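Local coordinates for Rho-related gtp-binding protein RHOD (Homo sapiens, PDB 2J1L), which belongs to the Rho branch of the Ras family of small GTP-binding proteins and is modelled with bound guanosine-5'-diphosphate and a magnesium ion, at residues 49-54 / 69-74; 38-43 / 126-131. One frame throughout, in Å; residues are numbered along the deposited sequence.

Interaction 1: 49-54 / 69-74; sequences SLLMVF and ERYMVN. With GDP (guanosine-5'-diphosphate), chain B.
Tyr71 is the first residue of strand segment 69-74 to meet the helix, and its partner there is Leu51. The CD2 methyl of Leu51 lies over one face of the phenol ring, 4.0 Å from the ring centroid, a CH-pi contact. It does not sit over the middle: CD2 is 3.6 Å above the ring plane and displaced toward the rim. The tyrosine reaches this place with CG anti to its carbonyl carbon (chi1 -64°). The other methyl of Leu51 is modelled closer to the ring than carbons can come, so its exact position is doubtful.

Strand 69-77 is the outermost strand on its side of the sheet and runs antiparallel to strand 80-88, with Tyr71 backbone-bonded to Ile86 and Val73 to Leu84. Helix 47-55 packs across this end of the Ras-type alpha/beta fold. In Ras-family proteins the chain between this helix and this strand carries the first switch region, part of which is not modelled here. At the start of the helix segment, Ser49 makes two hydrogen bonds to one alpha-phosphate oxygen: Ser49 N to GDP O1A at 2.9 Å and Ser49 OG to the same GDP O1A at 2.8 Å. Leu51, two residues after Ser49, lies on the sheet side of the same helix.

Two residues beyond Tyr71, Val73 turns toward the helix as well and meets Phe54, its CG1 methyl approaching Phe54 CE2 at 3.3 Å. Phe54 CZ is also near, 3.8 Å from Val73 CG1, so this corner of the ring leans on the valine. With Phe54 CG anti to its backbone N (chi1 -173°), the ring reaches other neighbours too: it stacks with Phe200 of helix 196-209, and His197 of that helix meets it edge-to-face.

Interaction 2: 38-43 / 126-131; sequences VLVGDG and NRWYPE. With GDP (guanosine-5'-diphosphate), chain B.
Trp128 gives its indole N-H to Asp42: Trp128 NE1 lies 3.0 Å from Asp42 OD1, with an N-H...O angle of 159°. The carboxylate oxygen lies close to the indole plane, at the ring's edge, and is met nearly end-on to its C-O bond. The two flat groups are nevertheless not coplanar, their planes standing 62° apart. Beside this bond the indole is laid over the backbone: Gly41 CA sits over one face, 3.9 Å from the centroid of the five-membered ring, in a CH-pi contact. On the same side of the indole, Val40 comes in obliquely, its CG1 methyl 3.4 Å from Trp128 CE3. With CG anti to its carbonyl carbon (chi1 -57°), the Trp128 indole reaches from the helix to the strand end.

The strand side of this contact is the end of strand 34-41, a central strand of the sheet, where it passes into the phosphate-binding loop. Gly41 together with Gly46, Lys47 and Thr48 fits the P-loop (Walker A) pattern, and Asp42 and Gly43 belong to the GDP pocket. Trp128 comes from helix 118-135, which packs against this part of the sheet.

Further out, other groups pack on or hold this first shell. The opposite face of the indole is covered by Arg127 CG, 3.8 Å above the plane of the Trp128 ring, so the ring is sandwiched between the strand and its own neighbour in the helix. Asp42 has a second grip through OD2, hydrogen-bonded to Asn123 ND2 of the same helix; both carboxylate oxygens are therefore occupied. Leu111 of strand 106-114 touches both Val40 and Trp128. On the nucleotide side, the carbonyl oxygen of Asp42 accepts a hydrogen bond from Lys47 NZ, which also binds GDP.

Interactions 1 and 2 have centres about 19 Å apart, though their nearest atoms come within about 4 Å. They are built on one sheet: interaction 1 on its outermost strand 69-77, interaction 2 on the inner strand 34-41, with strand 80-88 between them. Along the chain, segment 38-43 comes first, then 49-54, 69-74 and finally 126-131, so both segments of interaction 1 fall between those of interaction 2. Strand 34-41 and helix 47-55 are consecutive, joined by the phosphate-binding loop. Helix 118-135 packs on the residues that lead into that loop, and strand 69-77 on the helix that follows it; both interactions touch GDP.

Interaction 1: 49-54 / 69-74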
loop_
_atom_site.group_PDB
_atom_site.type_symbol
_atom_site.label_atom_id
_atom_site.label_comp_id
_atom_site.label_asym_id
_atom_site.label_seq_id
_atom_site.Cartn_x
_atom_site.Cartn_y
_atom_site.Cartn_z
ATOM N N SER A 49 -9.742 4.306 -0.441
ATOM C CA SER A 49 -9.521 5.709 -0.834
ATOM C C SER A 49 -8.381 5.898 -1.809
ATOM O O SER A 49 -8.429 6.749 -2.698
ATOM C CB SER A 49 -9.235 6.545 0.404
ATOM O OG SER A 49 -10.423 6.650 1.152
ATOM N N LEU A 50 -7.338 5.118 -1.614
ATOM C CA LEU A 50 -6.219 5.112 -2.538
ATOM C C LEU A 50 -6.778 4.796 -3.930
ATOM O O LEU A 50 -6.476 5.454 -4.919
ATOM C CB LEU A 50 -5.207 4.061 -2.063
ATOM C CG LEU A 50 -3.765 4.090 -2.520
ATOM C CD1 LEU A 50 -3.106 5.373 -2.032
ATOM C CD2 LEU A 50 -3.045 2.863 -1.970
ATOM N N LEU A 51 -7.674 3.827 -3.970
ATOM C CA LEU A 51 -8.219 3.328 -5.225
ATOM C C LEU A 51 -9.086 4.352 -5.888
ATOM O O LEU A 51 -8.975 4.565 -7.084
ATOM C CB LEU A 51 -9.029 2.057 -4.979
ATOM C CG LEU A 51 -8.635 0.943 -5.926
ATOM C CD1 LEU A 51 -9.341 -0.349 -5.520
ATOM C CD2 LEU A 51 -8.946 1.375 -7.372
ATOM N N MET A 52 -9.941 4.997 -5.100
ATOM C CA MET A 52 -10.806 6.072 -5.606
ATOM C C MET A 52 -9.985 7.076 -6.357
ATOM O O MET A 52 -10.236 7.341 -7.520
ATOM C CB MET A 52 -11.500 6.852 -4.477
ATOM C CG MET A 52 -12.366 6.044 -3.532
ATOM S SD MET A 52 -13.568 5.031 -4.392
ATOM N N VAL A 53 -9.006 7.650 -5.673
ATOM C CA VAL A 53 -8.266 8.766 -6.238
ATOM C C VAL A 53 -7.619 8.341 -7.538
ATOM O O VAL A 53 -7.733 9.004 -8.562
ATOM C CB VAL A 53 -7.202 9.269 -5.260
ATOM C CG1 VAL A 53 -6.141 10.090 -6.013
ATOM C CG2 VAL A 53 -7.883 10.067 -4.107
ATOM N N PHE A 54 -6.961 7.195 -7.494
ATOM C CA PHE A 54 -6.345 6.644 -8.686
ATOM C C PHE A 54 -7.371 6.470 -9.822
ATOM O O PHE A 54 -7.159 6.947 -10.917
ATOM C CB PHE A 54 -5.657 5.321 -8.357
ATOM C CG PHE A 54 -4.864 4.765 -9.488
ATOM C CD1 PHE A 54 -3.895 5.535 -10.110
ATOM C CD2 PHE A 54 -5.079 3.476 -9.932
ATOM C CE1 PHE A 54 -3.153 5.038 -11.176
ATOM C CE2 PHE A 54 -4.334 2.957 -10.993
ATOM C CZ PHE A 54 -3.368 3.750 -11.622
ATOM N N GLU A 69 -13.675 -6.370 -4.464
ATOM C CA GLU A 69 -14.043 -5.448 -5.544
ATOM C C GLU A 69 -12.904 -5.376 -6.520
ATOM O O GLU A 69 -11.789 -5.190 -6.106
ATOM C CB GLU A 69 -14.340 -4.070 -4.974
ATOM C CG GLU A 69 -15.816 -3.872 -4.617
ATOM C CD GLU A 69 -16.039 -3.200 -3.263
ATOM O OE1 GLU A 69 -15.138 -3.277 -2.391
ATOM O OE2 GLU A 69 -17.135 -2.615 -3.061
ATOM N N ARG A 70 -13.162 -5.536 -7.809
ATOM C CA ARG A 70 -12.088 -5.482 -8.799
ATOM C C ARG A 70 -12.259 -4.300 -9.756
ATOM O O ARG A 70 -13.327 -4.132 -10.360
ATOM C CB ARG A 70 -12.017 -6.776 -9.602
ATOM C CG ARG A 70 -10.737 -6.893 -10.432
ATOM C CD ARG A 70 -10.935 -7.798 -11.618
ATOM N NE ARG A 70 -11.808 -7.147 -12.589
ATOM C CZ ARG A 70 -12.691 -7.761 -13.375
ATOM N NH1 ARG A 70 -13.424 -7.029 -14.207
ATOM N NH2 ARG A 70 -12.867 -9.081 -13.337
ATOM N N TYR A 71 -11.195 -3.505 -9.904
ATOM C CA TYR A 71 -11.202 -2.305 -10.752
ATOM C C TYR A 71 -10.297 -2.498 -11.946
ATOM O O TYR A 71 -9.153 -2.925 -11.791
ATOM C CB TYR A 71 -10.700 -1.097 -9.956
ATOM C CG TYR A 71 -11.599 -0.733 -8.814
ATOM C CD1 TYR A 71 -11.499 -1.403 -7.595
ATOM C CD2 TYR A 71 -12.590 0.237 -8.960
ATOM C CE1 TYR A 71 -12.338 -1.090 -6.520
ATOM C CE2 TYR A 71 -13.441 0.560 -7.896
ATOM C CZ TYR A 71 -13.300 -0.111 -6.677
ATOM O OH TYR A 71 -14.122 0.175 -5.620
ATOM N N MET A 72 -10.805 -2.169 -13.129
ATOM C CA MET A 72 -10.012 -2.194 -14.344
ATOM C C MET A 72 -9.569 -0.756 -14.618
ATOM O O MET A 72 -10.365 0.056 -15.078
ATOM C CB MET A 72 -10.821 -2.754 -15.508
ATOM N N VAL A 73 -8.311 -0.448 -14.295
ATOM C CA VAL A 73 -7.694 0.853 -14.573
ATOM C C VAL A 73 -6.531 0.725 -15.552
ATOM O O VAL A 73 -5.689 -0.151 -15.406
ATOM C CB VAL A 73 -7.085 1.455 -13.292
ATOM C CG1 VAL A 73 -6.425 2.776 -13.600
ATOM C CG2 VAL A 73 -8.140 1.620 -12.223
ATOM N N ASN A 74 -6.470 1.622 -16.529
ATOM C CA ASN A 74 -5.348 1.688 -17.479
ATOM C C ASN A 74 -4.260 2.678 -17.001
ATOM O O ASN A 74 -4.588 3.769 -16.538
ATOM C CB ASN A 74 -5.861 2.111 -18.853
ATOM C CG ASN A 74 -6.721 1.047 -19.516
ATOM O OD1 ASN A 74 -6.416 -0.147 -19.453
ATOM N ND2 ASN A 74 -7.792 1.475 -20.172
HETATM P PB GDP B . -9.868 1.214 4.156
HETATM O O1B GDP B . -10.356 1.199 2.742
HETATM O O2B GDP B . -8.520 0.582 4.298
HETATM O O3B GDP B . -10.865 0.490 5.027
HETATM O O3A GDP B . -9.722 2.738 4.604
HETATM P PA GDP B . -10.609 3.847 3.816
HETATM O O1A GDP B . -10.119 4.115 2.412
HETATM O O2A GDP B . -12.032 3.357 3.742
HETATM O "O5'" GDP B . -10.417 5.177 4.716
HETATM C "C5'" GDP B . -10.536 5.137 6.132
HETATM C "C4'" GDP B . -10.605 6.542 6.702
HETATM O "O4'" GDP B . -9.406 7.308 6.484
HETATM C "C3'" GDP B . -11.713 7.341 6.015
HETATM O "O3'" GDP B . -12.188 8.389 6.881
HETATM C "C2'" GDP B . -11.014 8.008 4.873
HETATM O "O2'" GDP B . -11.665 9.190 4.440
HETATM C "C1'" GDP B . -9.716 8.362 5.542
HETATM N N9 GDP B . -8.647 8.507 4.553
HETATM C C8 GDP B . -8.349 7.710 3.509
HETATM N N7 GDP B . -7.241 8.179 2.864
HETATM C C5 GDP B . -6.840 9.287 3.504
HETATM C C6 GDP B . -5.754 10.252 3.351
HETATM O O6 GDP B . -4.901 10.155 2.420
HETATM N N1 GDP B . -5.714 11.245 4.245
HETATM C C2 GDP B . -6.610 11.381 5.246
HETATM N N2 GDP B . -6.488 12.426 6.098
HETATM N N3 GDP B . -7.632 10.532 5.453
HETATM C C4 GDP B . -7.771 9.492 4.615
#

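Interaction 2: 38-43 / 126-131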
loop_
_atom_site.group_PDB
_atom_site.type_symbol
_atom_site.label_atom_id
_atom_site.label_comp_id
_atom_site.label_asym_id
_atom_site.label_seq_id
_atom_site.Cartn_x
_atom_site.Cartn_y
_atom_site.Cartn_z
ATOM N N VAL A 38 -3.033 -6.414 -5.567
ATOM C CA VAL A 38 -3.894 -6.724 -4.419
ATOM C C VAL A 38 -3.570 -5.790 -3.277
ATOM O O VAL A 38 -2.417 -5.682 -2.872
ATOM C CB VAL A 38 -3.753 -8.187 -3.955
ATOM C CG1 VAL A 38 -4.622 -8.440 -2.729
ATOM C CG2 VAL A 38 -4.128 -9.143 -5.097
ATOM N N LEU A 39 -4.583 -5.083 -2.782
ATOM C CA LEU A 39 -4.393 -4.210 -1.623
ATOM C C LEU A 39 -4.681 -4.996 -0.341
ATOM O O LEU A 39 -5.731 -5.643 -0.211
ATOM C CB LEU A 39 -5.299 -2.985 -1.693
ATOM C CG LEU A 39 -5.249 -2.056 -2.917
ATOM C CD1 LEU A 39 -6.056 -0.800 -2.634
ATOM C CD2 LEU A 39 -3.850 -1.691 -3.284
ATOM N N VAL A 40 -3.752 -4.923 0.607
ATOM C CA VAL A 40 -3.835 -5.688 1.851
ATOM C C VAL A 40 -3.483 -4.762 3.018
ATOM O O VAL A 40 -2.685 -3.863 2.891
ATOM C CB VAL A 40 -2.909 -6.932 1.725
ATOM C CG1 VAL A 40 -2.613 -7.569 3.046
ATOM C CG2 VAL A 40 -3.559 -7.957 0.779
ATOM N N GLY A 41 -4.118 -4.933 4.157
ATOM C CA GLY A 41 -3.852 -4.024 5.276
ATOM C C GLY A 41 -5.058 -3.880 6.155
ATOM O O GLY A 41 -6.165 -4.284 5.790
ATOM N N ASP A 42 -4.833 -3.311 7.332
ATOM C CA ASP A 42 -5.915 -3.135 8.308
ATOM C C ASP A 42 -7.060 -2.315 7.727
ATOM O O ASP A 42 -6.855 -1.453 6.854
ATOM C CB ASP A 42 -5.398 -2.437 9.568
ATOM C CG ASP A 42 -4.550 -3.351 10.459
ATOM O OD1 ASP A 42 -4.156 -4.467 10.009
ATOM O OD2 ASP A 42 -4.268 -2.935 11.618
ATOM N N GLY A 43 -8.263 -2.584 8.216
ATOM C CA GLY A 43 -9.426 -1.772 7.893
ATOM C C GLY A 43 -9.192 -0.355 8.361
ATOM O O GLY A 43 -8.615 -0.139 9.420
ATOM N N ASN A 126 3.343 -8.224 12.001
ATOM C CA ASN A 126 2.827 -9.271 12.907
ATOM C C ASN A 126 1.756 -10.152 12.288
ATOM O O ASN A 126 1.541 -11.261 12.753
ATOM C CB ASN A 126 2.258 -8.678 14.212
ATOM C CG ASN A 126 3.283 -7.897 14.996
ATOM O OD1 ASN A 126 4.466 -8.122 14.858
ATOM N ND2 ASN A 126 2.830 -6.957 15.813
ATOM N N ARG A 127 1.082 -9.655 11.260
ATOM C CA ARG A 127 -0.155 -10.255 10.775
ATOM C C ARG A 127 -0.164 -10.438 9.239
ATOM O O ARG A 127 -0.551 -11.519 8.764
ATOM C CB ARG A 127 -1.338 -9.420 11.306
ATOM C CG ARG A 127 -2.576 -9.218 10.404
ATOM C CD ARG A 127 -3.549 -10.396 10.457
ATOM N NE ARG A 127 -4.757 -10.190 9.633
ATOM C CZ ARG A 127 -5.775 -11.055 9.562
ATOM N NH1 ARG A 127 -5.748 -12.175 10.269
ATOM N NH2 ARG A 127 -6.829 -10.805 8.790
ATOM N N TRP A 128 0.289 -9.432 8.473
ATOM C CA TRP A 128 0.241 -9.493 6.988
ATOM C C TRP A 128 1.456 -10.135 6.302
ATOM O O TRP A 128 1.282 -10.852 5.316
ATOM C CB TRP A 128 -0.042 -8.117 6.367
ATOM C CG TRP A 128 -1.327 -7.509 6.865
ATOM C CD1 TRP A 128 -1.449 -6.403 7.647
ATOM C CD2 TRP A 128 -2.663 -8.006 6.666
ATOM N NE1 TRP A 128 -2.773 -6.175 7.956
ATOM C CE2 TRP A 128 -3.542 -7.132 7.356
ATOM C CE3 TRP A 128 -3.206 -9.096 5.969
ATOM C CZ2 TRP A 128 -4.932 -7.306 7.359
ATOM C CZ3 TRP A 128 -4.597 -9.275 5.977
ATOM C CH2 TRP A 128 -5.440 -8.384 6.669
ATOM N N TYR A 129 2.670 -9.876 6.790
ATOM C CA TYR A 129 3.869 -10.559 6.283
ATOM C C TYR A 129 3.741 -12.081 6.385
ATOM O O TYR A 129 3.979 -12.777 5.403
ATOM C CB TYR A 129 5.111 -10.094 7.043
ATOM C CG TYR A 129 6.431 -10.810 6.741
ATOM C CD1 TYR A 129 6.819 -11.096 5.426
ATOM C CD2 TYR A 129 7.328 -11.123 7.766
ATOM C CE1 TYR A 129 8.048 -11.715 5.137
ATOM C CE2 TYR A 129 8.569 -11.747 7.492
ATOM C CZ TYR A 129 8.921 -12.032 6.170
ATOM O OH TYR A 129 10.132 -12.634 5.879
ATOM N N PRO A 130 3.358 -12.608 7.561
ATOM C CA PRO A 130 3.251 -14.068 7.651
ATOM C C PRO A 130 2.213 -14.617 6.676
ATOM O O PRO A 130 2.519 -15.541 5.921
ATOM C CB PRO A 130 2.814 -14.318 9.104
ATOM C CG PRO A 130 3.090 -13.071 9.839
ATOM C CD PRO A 130 2.990 -11.953 8.828
ATOM N N GLU A 131 1.007 -14.043 6.698
ATOM C CA GLU A 131 -0.067 -14.408 5.768
ATOM C C GLU A 131 0.441 -14.422 4.324
ATOM O O GLU A 131 0.250 -15.397 3.602
ATOM C CB GLU A 131 -1.253 -13.428 5.884
ATOM C CG GLU A 131 -2.109 -13.589 7.146
HETATM P PB GDP B . -9.868 1.214 4.156
HETATM O O1B GDP B . -10.356 1.199 2.742
HETATM O O2B GDP B . -8.520 0.582 4.298
HETATM O O3B GDP B . -10.865 0.490 5.027
HETATM O O3A GDP B . -9.722 2.738 4.604
HETATM P PA GDP B . -10.609 3.847 3.816
HETATM O O1A GDP B . -10.119 4.115 2.412
HETATM O O2A GDP B . -12.032 3.357 3.742
HETATM O "O5'" GDP B . -10.417 5.177 4.716
HETATM C "C5'" GDP B . -10.536 5.137 6.132
HETATM C "C4'" GDP B . -10.605 6.542 6.702
HETATM O "O4'" GDP B . -9.406 7.308 6.484
HETATM C "C3'" GDP B . -11.713 7.341 6.015
HETATM O "O3'" GDP B . -12.188 8.389 6.881
HETATM C "C2'" GDP B . -11.014 8.008 4.873
HETATM O "O2'" GDP B . -11.665 9.190 4.440
HETATM C "C1'" GDP B . -9.716 8.362 5.542
HETATM N N9 GDP B . -8.647 8.507 4.553
HETATM C C8 GDP B . -8.349 7.710 3.509
HETATM N N7 GDP B . -7.241 8.179 2.864
HETATM C C5 GDP B . -6.840 9.287 3.504
HETATM C C6 GDP B . -5.754 10.252 3.351
HETATM O O6 GDP B . -4.901 10.155 2.420
HETATM N N1 GDP B . -5.714 11.245 4.245
HETATM C C2 GDP B . -6.610 11.381 5.246
HETATM N N2 GDP B . -6.488 12.426 6.098
HETATM N N3 GDP B . -7.632 10.532 5.453
HETATM C C4 GDP B . -7.771 9.492 4.615
#